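Local atomic coordinates of putative branched chain amino acid ABC transporter, periplasmic amino acid-binding protein (Brucella ovis, PDB entry 4XFK), a protein that probably binds leucine, isoleucine, valine, threonine and alanine in the periplasm as the soluble component of an ABC amino-acid transport system. Residues Y31-L36 and Y294-A299; I81-S86 and L113-E118. The protein carries 1 engineered substitution. All blocks are in the same frame, centred on the assembly; numbering follows the deposited sequence. Where two conformers were deposited one is given.

Interaction 1. Residues Y31-L36 and Y294-A299; sequences YRAAVL and YVEPAA. With NA (sodium ion), chain D.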
ATOM      1  N   TYR A  31       9.865  -0.693   0.921  1.00  6.11           N
ATOM      2  CA  TYR A  31       9.366  -1.819   1.731  1.00  6.26           C
ATOM      3  C   TYR A  31      10.462  -2.332   2.658  1.00  5.71           C
ATOM      4  O   TYR A  31      10.212  -2.567   3.839  1.00  6.53           O
ATOM      5  CB  TYR A  31       8.768  -2.966   0.876  1.00  6.49           C
ATOM      6  CG  TYR A  31       7.373  -2.618   0.424  1.00  5.96           C
ATOM      7  CD1 TYR A  31       6.309  -2.667   1.315  1.00  6.99           C
ATOM      8  CD2 TYR A  31       7.124  -2.198  -0.881  1.00  6.84           C
ATOM      9  CE1 TYR A  31       5.034  -2.315   0.918  1.00  6.28           C
ATOM     10  CE2 TYR A  31       5.845  -1.836  -1.292  1.00  6.69           C
ATOM     11  CZ  TYR A  31       4.803  -1.894  -0.390  1.00  6.43           C
ATOM     12  OH  TYR A  31       3.538  -1.509  -0.786  1.00  7.88           O
ATOM     13  N   ARG A  32      11.669  -2.506   2.132  1.00  5.44           N
ATOM     14  CA  ARG A  32      12.770  -2.954   2.971  1.00  6.31           C
ATOM     15  C   ARG A  32      13.002  -2.003   4.138  1.00  5.91           C
ATOM     16  O   ARG A  32      13.134  -2.440   5.271  1.00  6.23           O
ATOM     17  CB  ARG A  32      14.046  -3.095   2.156  1.00  6.13           C
ATOM     18  CG  ARG A  32      15.219  -3.607   2.975  1.00  6.65           C
ATOM     19  CD  ARG A  32      16.456  -3.716   2.120  1.00  9.19           C
ATOM     20  NE  ARG A  32      17.625  -4.149   2.880  1.00 11.21           N
ATOM     21  CZ  ARG A  32      18.442  -3.303   3.503  1.00 15.23           C
ATOM     22  NH1 ARG A  32      18.197  -1.999   3.455  1.00 15.88           N
ATOM     23  NH2 ARG A  32      19.495  -3.749   4.161  1.00 19.18           N
ATOM     24  N   ALA A  33      13.042  -0.703   3.866  1.00  6.07           N
ATOM     25  CA  ALA A  33      13.263   0.279   4.929  1.00  6.86           C
ATOM     26  C   ALA A  33      12.189   0.166   6.015  1.00  7.42           C
ATOM     27  O   ALA A  33      12.497   0.176   7.207  1.00  7.00           O
ATOM     28  CB  ALA A  33      13.314   1.696   4.356  1.00  7.99           C
ATOM     29  N   ALA A  34      10.926   0.042   5.602  1.00  6.67           N
ATOM     30  CA  ALA A  34       9.811   0.012   6.551  1.00  7.17           C
ATOM     31  C   ALA A  34       9.793  -1.291   7.355  1.00  6.81           C
ATOM     32  O   ALA A  34       9.545  -1.291   8.567  1.00  6.94           O
ATOM     33  CB  ALA A  34       8.493   0.204   5.823  1.00  7.63           C
ATOM     34  N   VAL A  35      10.062  -2.404   6.679  1.00  6.28           N
ATOM     35  CA  VAL A  35      10.115  -3.701   7.339  1.00  6.75           C
ATOM     36  C   VAL A  35      11.280  -3.765   8.334  1.00  7.69           C
ATOM     37  O   VAL A  35      11.109  -4.204   9.478  1.00  7.57           O
ATOM     38  CB  VAL A  35      10.180  -4.837   6.295  1.00  7.40           C
ATOM     39  CG1 VAL A  35      10.445  -6.190   6.955  1.00  8.04           C
ATOM     40  CG2 VAL A  35       8.880  -4.882   5.498  1.00  7.84           C
ATOM     41  N   LEU A  36      12.456  -3.307   7.923  1.00  7.16           N
ATOM     42  CA  LEU A  36      13.594  -3.302   8.843  1.00  7.26           C
ATOM     43  C   LEU A  36      13.332  -2.342   9.998  1.00  7.72           C
ATOM     44  O   LEU A  36      13.716  -2.609  11.128  1.00  8.68           O
ATOM     45  CB  LEU A  36      14.888  -2.937   8.117  1.00  9.05           C
ATOM     46  CG  LEU A  36      15.359  -4.006   7.131  1.00 11.72           C
ATOM     47  CD1 LEU A  36      16.695  -3.621   6.510  1.00 13.13           C
ATOM     48  CD2 LEU A  36      15.451  -5.363   7.797  1.00 15.83           C
ATOM     49  N   TYR A 294       4.407   7.314   0.991  1.00  7.28           N
ATOM     50  CA  TYR A 294       4.144   6.352  -0.066  1.00  6.99           C
ATOM     51  C   TYR A 294       3.884   4.973   0.584  1.00  6.44           C
ATOM     52  O   TYR A 294       3.011   4.882   1.454  1.00  7.37           O
ATOM     53  CB  TYR A 294       5.310   6.425  -1.067  1.00  7.11           C
ATOM     54  CG  TYR A 294       5.320   5.471  -2.255  1.00  6.82           C
ATOM     55  CD1 TYR A 294       4.169   5.177  -2.981  1.00  6.52           C
ATOM     56  CD2 TYR A 294       6.514   4.870  -2.651  1.00  7.01           C
ATOM     57  CE1 TYR A 294       4.219   4.305  -4.067  1.00  6.63           C
ATOM     58  CE2 TYR A 294       6.575   4.006  -3.723  1.00  6.86           C
ATOM     59  CZ  TYR A 294       5.419   3.723  -4.419  1.00  6.97           C
ATOM     60  OH  TYR A 294       5.447   2.860  -5.491  1.00  7.16           O
ATOM     61  N   VAL A 295       4.629   3.928   0.223  1.00  6.10           N
ATOM     62  CA  VAL A 295       4.348   2.569   0.709  1.00  6.39           C
ATOM     63  C   VAL A 295       4.720   2.335   2.178  1.00  5.85           C
ATOM     64  O   VAL A 295       4.322   1.327   2.778  1.00  6.11           O
ATOM     65  CB  VAL A 295       5.055   1.503  -0.160  1.00  7.07           C
ATOM     66  CG1 VAL A 295       4.508   1.560  -1.597  1.00  7.13           C
ATOM     67  CG2 VAL A 295       6.566   1.709  -0.143  1.00  7.84           C
ATOM     68  N   GLU A 296       5.491   3.248   2.765  1.00  6.53           N
ATOM     69  CA  GLU A 296       6.087   2.983   4.076  1.00  7.09           C
ATOM     70  C   GLU A 296       5.106   2.952   5.256  1.00  6.99           C
ATOM     71  O   GLU A 296       5.183   2.034   6.067  1.00  7.13           O
ATOM     72  CB  GLU A 296       7.273   3.917   4.339  1.00  6.64           C
ATOM     73  CG  GLU A 296       8.361   3.762   3.292  1.00  7.27           C
ATOM     74  CD  GLU A 296       9.482   4.765   3.462  1.00  8.32           C
ATOM     75  OE1 GLU A 296       9.219   5.988   3.380  1.00  9.48           O
ATOM     76  OE2 GLU A 296      10.635   4.327   3.676  1.00  8.71           O
ATOM     77  N   PRO A 297       4.197   3.941   5.367  1.00  7.63           N
ATOM     78  CA  PRO A 297       3.286   3.910   6.522  1.00  8.81           C
ATOM     79  C   PRO A 297       2.443   2.626   6.650  1.00  8.17           C
ATOM     80  O   PRO A 297       2.369   2.089   7.762  1.00  8.17           O
ATOM     81  CB  PRO A 297       2.423   5.158   6.301  1.00 10.03           C
ATOM     82  CG  PRO A 297       3.368   6.104   5.590  1.00  9.17           C
ATOM     83  CD  PRO A 297       4.060   5.200   4.608  1.00  8.53           C
ATOM     84  N   ALA A 298       1.849   2.122   5.569  1.00  7.92           N
ATOM     85  CA  ALA A 298       1.060   0.886   5.678  1.00  8.25           C
ATOM     86  C   ALA A 298       1.931  -0.276   6.151  1.00  7.93           C
ATOM     87  O   ALA A 298       1.498  -1.106   6.959  1.00  7.75           O
ATOM     88  CB  ALA A 298       0.393   0.532   4.364  1.00  8.81           C
ATOM     89  N   ALA A 299       3.166  -0.336   5.662  1.00  6.64           N
ATOM     90  CA  ALA A 299       4.058  -1.421   6.050  1.00  6.38           C
ATOM     91  C   ALA A 299       4.401  -1.332   7.532  1.00  6.10           C
ATOM     92  O   ALA A 299       4.339  -2.335   8.255  1.00  6.93           O
ATOM     93  CB  ALA A 299       5.306  -1.427   5.197  1.00  6.43           C
TER
HETATM   94 NA    NA D 502       2.458  -1.635  -2.872  1.00 15.00          NA
HETATM   95  O   HOH W   1       1.299   0.311  -2.925  1.00 11.88           O
HETATM   96  O   HOH W   2       3.629  -1.037  -4.662  1.00 10.33           O
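Tyr31 OH, which lies 3.3 Å from Val295 CG1, is also a sodium ligand, with an OH-to-ion distance of 2.4 Å. Two waters, together with the backbone oxygens of Gly85 and Gly116, complete the five ligands seen round the ion. No hydrogen bond joins residues 31-36 to 294-299; the contact is made by van der Waals packing. Val295 comes in over one face of the Tyr31 ring, and the two side chains cross at about a right angle. Its CG2 makes a CH-pi contact 4.0 Å from the ring centroid, 18° off the normal and displaced toward the rim, while Val295 CB sits 3.4 Å from Tyr31 CZ. With CG1 of Val295 anti to its carbonyl carbon (chi1 -63°), that methyl reaches the phenol oxygen and also lies over the centre of the Tyr294 ring. The branched side chain thus packs between the rings of Tyr31 and Tyr294. One helical turn on, Ala34 CB meets Ala299 CB at 3.6 Å, and these small side chains let the helices approach closely, with Glu296 the backbone neighbour of Ala34. Ala33 CB rests 3.8 Å from Glu296 OE2, an oxygen whose hydrogen bonds go to His290 and Tyr284; the other oxygen, OE1, accepts from Ser293 N. The buried carboxylate is therefore well supplied with donors. Here the start of helix 296-312 packs on helix 26-44 beside a sodium site, within the periplasmic binding protein fold of the leucine-binding family.

Interaction 2. Residues I81-S86 and L113-E118; sequences IIVQGS and LNLGAE. With NA (sodium ion), chain D; ACT (acetate ion), chain B.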
ATOM      1  N   ILE A  81       6.585 -17.035   7.693  1.00  7.81           N
ATOM      2  CA  ILE A  81       5.884 -15.827   7.273  1.00  7.49           C
ATOM      3  C   ILE A  81       6.578 -15.246   6.047  1.00  6.89           C
ATOM      4  O   ILE A  81       7.816 -15.165   5.999  1.00  8.08           O
ATOM      5  CB  ILE A  81       5.870 -14.760   8.389  1.00  9.21           C
ATOM      6  CG1 ILE A  81       5.326 -15.362   9.687  1.00 14.12           C
ATOM      7  CG2 ILE A  81       5.074 -13.525   7.955  1.00 10.05           C
ATOM      8  CD1 ILE A  81       5.096 -14.362  10.766  1.00 17.65           C
ATOM      9  N   ILE A  82       5.771 -14.877   5.055  1.00  7.01           N
ATOM     10  CA  ILE A  82       6.224 -14.205   3.842  0.69  7.10           C
ATOM     11  C   ILE A  82       5.665 -12.787   3.851  1.00  6.97           C
ATOM     12  O   ILE A  82       4.467 -12.603   4.077  1.00  6.97           O
ATOM     13  CB  ILE A  82       5.664 -14.909   2.583  0.69  8.86           C
ATOM     14  CG1 ILE A  82       6.038 -16.398   2.565  0.69 11.69           C
ATOM     15  CG2 ILE A  82       6.103 -14.184   1.302  0.69  9.04           C
ATOM     16  CD1 ILE A  82       7.522 -16.663   2.479  0.69 12.81           C
ATOM     17  N   VAL A  83       6.513 -11.805   3.586  1.00  6.10           N
ATOM     18  CA  VAL A  83       6.095 -10.411   3.493  1.00  6.76           C
ATOM     19  C   VAL A  83       6.449  -9.849   2.114  1.00  6.76           C
ATOM     20  O   VAL A  83       7.559 -10.075   1.608  1.00  6.75           O
ATOM     21  CB  VAL A  83       6.796  -9.579   4.567  1.00  8.98           C
ATOM     22  CG1 VAL A  83       6.586  -8.114   4.325  1.00 11.74           C
ATOM     23  CG2 VAL A  83       6.315  -9.999   5.964  1.00 10.79           C
ATOM     24  N   GLN A  84       5.509  -9.115   1.519  1.00  6.24           N
ATOM     25  CA  GLN A  84       5.697  -8.522   0.199  1.00  7.01           C
ATOM     26  C   GLN A  84       4.639  -7.441   0.022  1.00  6.52           C
ATOM     27  O   GLN A  84       3.592  -7.485   0.680  1.00  6.60           O
ATOM     28  CB  GLN A  84       5.572  -9.597  -0.890  1.00  6.39           C
ATOM     29  CG  GLN A  84       5.740  -9.094  -2.330  1.00  6.26           C
ATOM     30  CD  GLN A  84       4.427  -8.649  -2.961  1.00  6.78           C
ATOM     31  OE1 GLN A  84       3.355  -8.828  -2.383  1.00  8.33           O
ATOM     32  NE2 GLN A  84       4.510  -8.062  -4.155  1.00  7.41           N
ATOM     33  N   GLY A  85       4.895  -6.461  -0.846  1.00  6.55           N
ATOM     34  CA  GLY A  85       3.879  -5.463  -1.137  1.00  7.42           C
ATOM     35  C   GLY A  85       4.004  -4.623  -2.399  1.00  7.40           C
ATOM     36  O   GLY A  85       3.097  -3.842  -2.687  1.00  9.04           O
ATOM     37  N   SER A  86       5.088  -4.752  -3.166  1.00  6.68           N
ATOM     38  CA  SER A  86       5.296  -3.778  -4.245  1.00  7.89           C
ATOM     39  C   SER A  86       4.527  -4.026  -5.540  1.00  8.55           C
ATOM     40  O   SER A  86       4.444  -3.126  -6.364  1.00 11.04           O
ATOM     41  CB  SER A  86       6.787  -3.608  -4.564  1.00  7.76           C
ATOM     42  OG  SER A  86       7.329  -4.813  -5.077  1.00  8.81           O
ATOM     43  N   LEU A 113       1.846 -11.945   4.927  1.00  6.31           N
ATOM     44  CA  LEU A 113       1.516 -10.584   5.339  1.00  6.48           C
ATOM     45  C   LEU A 113       1.727  -9.662   4.154  1.00  6.79           C
ATOM     46  O   LEU A 113       2.854  -9.362   3.756  1.00  6.83           O
ATOM     47  CB  LEU A 113       2.383 -10.144   6.514  1.00  6.98           C
ATOM     48  CG  LEU A 113       2.412 -11.087   7.719  1.00  8.97           C
ATOM     49  CD1 LEU A 113       3.257 -10.459   8.812  1.00 11.88           C
ATOM     50  CD2 LEU A 113       1.017 -11.408   8.230  1.00 10.42           C
ATOM     51  N   ASN A 114       0.613  -9.243   3.579  1.00  6.03           N
ATOM     52  CA  ASN A 114       0.612  -8.376   2.421  1.00  5.40           C
ATOM     53  C   ASN A 114       0.637  -6.936   2.907  1.00  6.20           C
ATOM     54  O   ASN A 114      -0.337  -6.425   3.448  1.00  6.45           O
ATOM     55  CB  ASN A 114      -0.635  -8.703   1.599  1.00  6.51           C
ATOM     56  CG  ASN A 114      -0.916  -7.689   0.518  1.00  6.19           C
ATOM     57  OD1 ASN A 114      -0.139  -6.761   0.294  1.00  6.98           O
ATOM     58  ND2 ASN A 114      -2.054  -7.856  -0.158  1.00  6.97           N
ATOM     59  N   LEU A 115       1.784  -6.286   2.744  1.00  6.05           N
ATOM     60  CA  LEU A 115       1.952  -4.949   3.284  1.00  6.52           C
ATOM     61  C   LEU A 115       1.678  -3.842   2.280  1.00  5.99           C
ATOM     62  O   LEU A 115       1.898  -2.667   2.595  1.00  7.18           O
ATOM     63  CB  LEU A 115       3.364  -4.770   3.862  1.00  8.05           C
ATOM     64  CG  LEU A 115       3.739  -5.661   5.058  1.00  8.86           C
ATOM     65  CD1 LEU A 115       5.115  -5.287   5.575  1.00  9.35           C
ATOM     66  CD2 LEU A 115       2.719  -5.558   6.181  1.00  9.24           C
ATOM     67  N   GLY A 116       1.197  -4.180   1.084  1.00  6.55           N
ATOM     68  CA  GLY A 116       0.924  -3.124   0.130  1.00  6.79           C
ATOM     69  C   GLY A 116       0.509  -3.470  -1.281  1.00  6.33           C
ATOM     70  O   GLY A 116       0.524  -2.586  -2.140  1.00  6.18           O
ATOM     71  N   ALA A 117       0.177  -4.729  -1.561  1.00  6.29           N
ATOM     72  CA  ALA A 117      -0.371  -5.066  -2.877  1.00  6.38           C
ATOM     73  C   ALA A 117      -1.865  -4.788  -2.817  1.00  5.81           C
ATOM     74  O   ALA A 117      -2.575  -5.403  -2.014  1.00  6.54           O
ATOM     75  CB  ALA A 117      -0.097  -6.505  -3.197  1.00  7.76           C
ATOM     76  N   GLU A 118      -2.326  -3.857  -3.654  1.00  6.04           N
ATOM     77  CA  GLU A 118      -3.615  -3.199  -3.426  1.00  6.48           C
ATOM     78  C   GLU A 118      -4.772  -3.639  -4.340  1.00  6.36           C
ATOM     79  O   GLU A 118      -5.882  -3.107  -4.245  1.00  7.02           O
ATOM     80  CB  GLU A 118      -3.433  -1.667  -3.415  1.00  6.35           C
ATOM     81  CG  GLU A 118      -2.344  -1.236  -2.415  1.00  6.74           C
ATOM     82  CD  GLU A 118      -2.374   0.233  -2.034  1.00  7.90           C
ATOM     83  OE1 GLU A 118      -3.428   0.897  -2.186  1.00  7.92           O
ATOM     84  OE2 GLU A 118      -1.322   0.715  -1.562  1.00 10.32           O
TER
HETATM   85 NA    NA D 502       2.458  -1.635  -2.872  1.00 15.00          NA
HETATM   86  C   ACT B 500       0.044  -2.700  -6.801  1.00  8.13           C
HETATM   87  O   ACT B 500       0.378  -3.411  -7.776  1.00  7.53           O
HETATM   88  OXT ACT B 500      -0.528  -3.284  -5.851  1.00  8.42           O
HETATM   89  CH3 ACT B 500       0.326  -1.230  -6.785  1.00  8.58           C
HETATM   90  O   HOH W   2       3.629  -1.037  -4.662  1.00 10.33           O
HETATM   91  O   HOH W   1       1.299   0.311  -2.925  1.00 11.88           O
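Gly85 O and Gly116 O stand 2.9 Å apart because both grip the same sodium ion, each at 2.3 Å. Two waters and Tyr31 OH are the other ligands. The waters tie back to the same segments: one donates to Ser86 O, the other to Glu118 OE2, whose carboxylate also forms a salt bridge with Arg141 through OE1. Behind the metal, Asn114 shapes its loop. Its OD1 accepts from Gly116 N, closing an Asx turn, and from Ala117 N at 2.8 Å, in the carbonyl plane on a lone pair; ND2 returns a bond to Ala117 O and also reaches His131. These loops end two neighbouring parallel strands of a beta-alpha-beta unit, 81-84 and 111-114. Leu113 N donates to Ile82 O at 2.8 Å, nearly in line with the C=O but bent at the hydrogen (146°), and Leu115 N to Gln84 O at 3.0 Å, whereas Gln84 N to Leu113 O is weak. On the face that carries Val83 and Leu113, Val83 CG1, anti to its backbone N (chi1 169°), presses tightly on Leu115 CD1 at 3.4 Å, and Ile81 CG2 packs against Leu113 CG, with Phe306 of helix 296-312 covering both Ile81 and Leu113.

From the N terminus the chain first lays down helix 26-44, which contributes residues 31-36 to interaction 1, and then reaches strand 81-84. Helix 88-104 carries it back to strand 111-114, where interaction 2 closes a short loop of 26 residues. Only after the chain has traced much of the second, mixed sheet does it return at 294-299, so that interaction 1 closes a loop of 257 residues with interaction 2 nested inside. The two meet at the sodium ion and share both waters. Helix 296-312 also links them, since Leu115 packs on Ala299 and Leu303, tying the returning chain to the five-stranded parallel sheet.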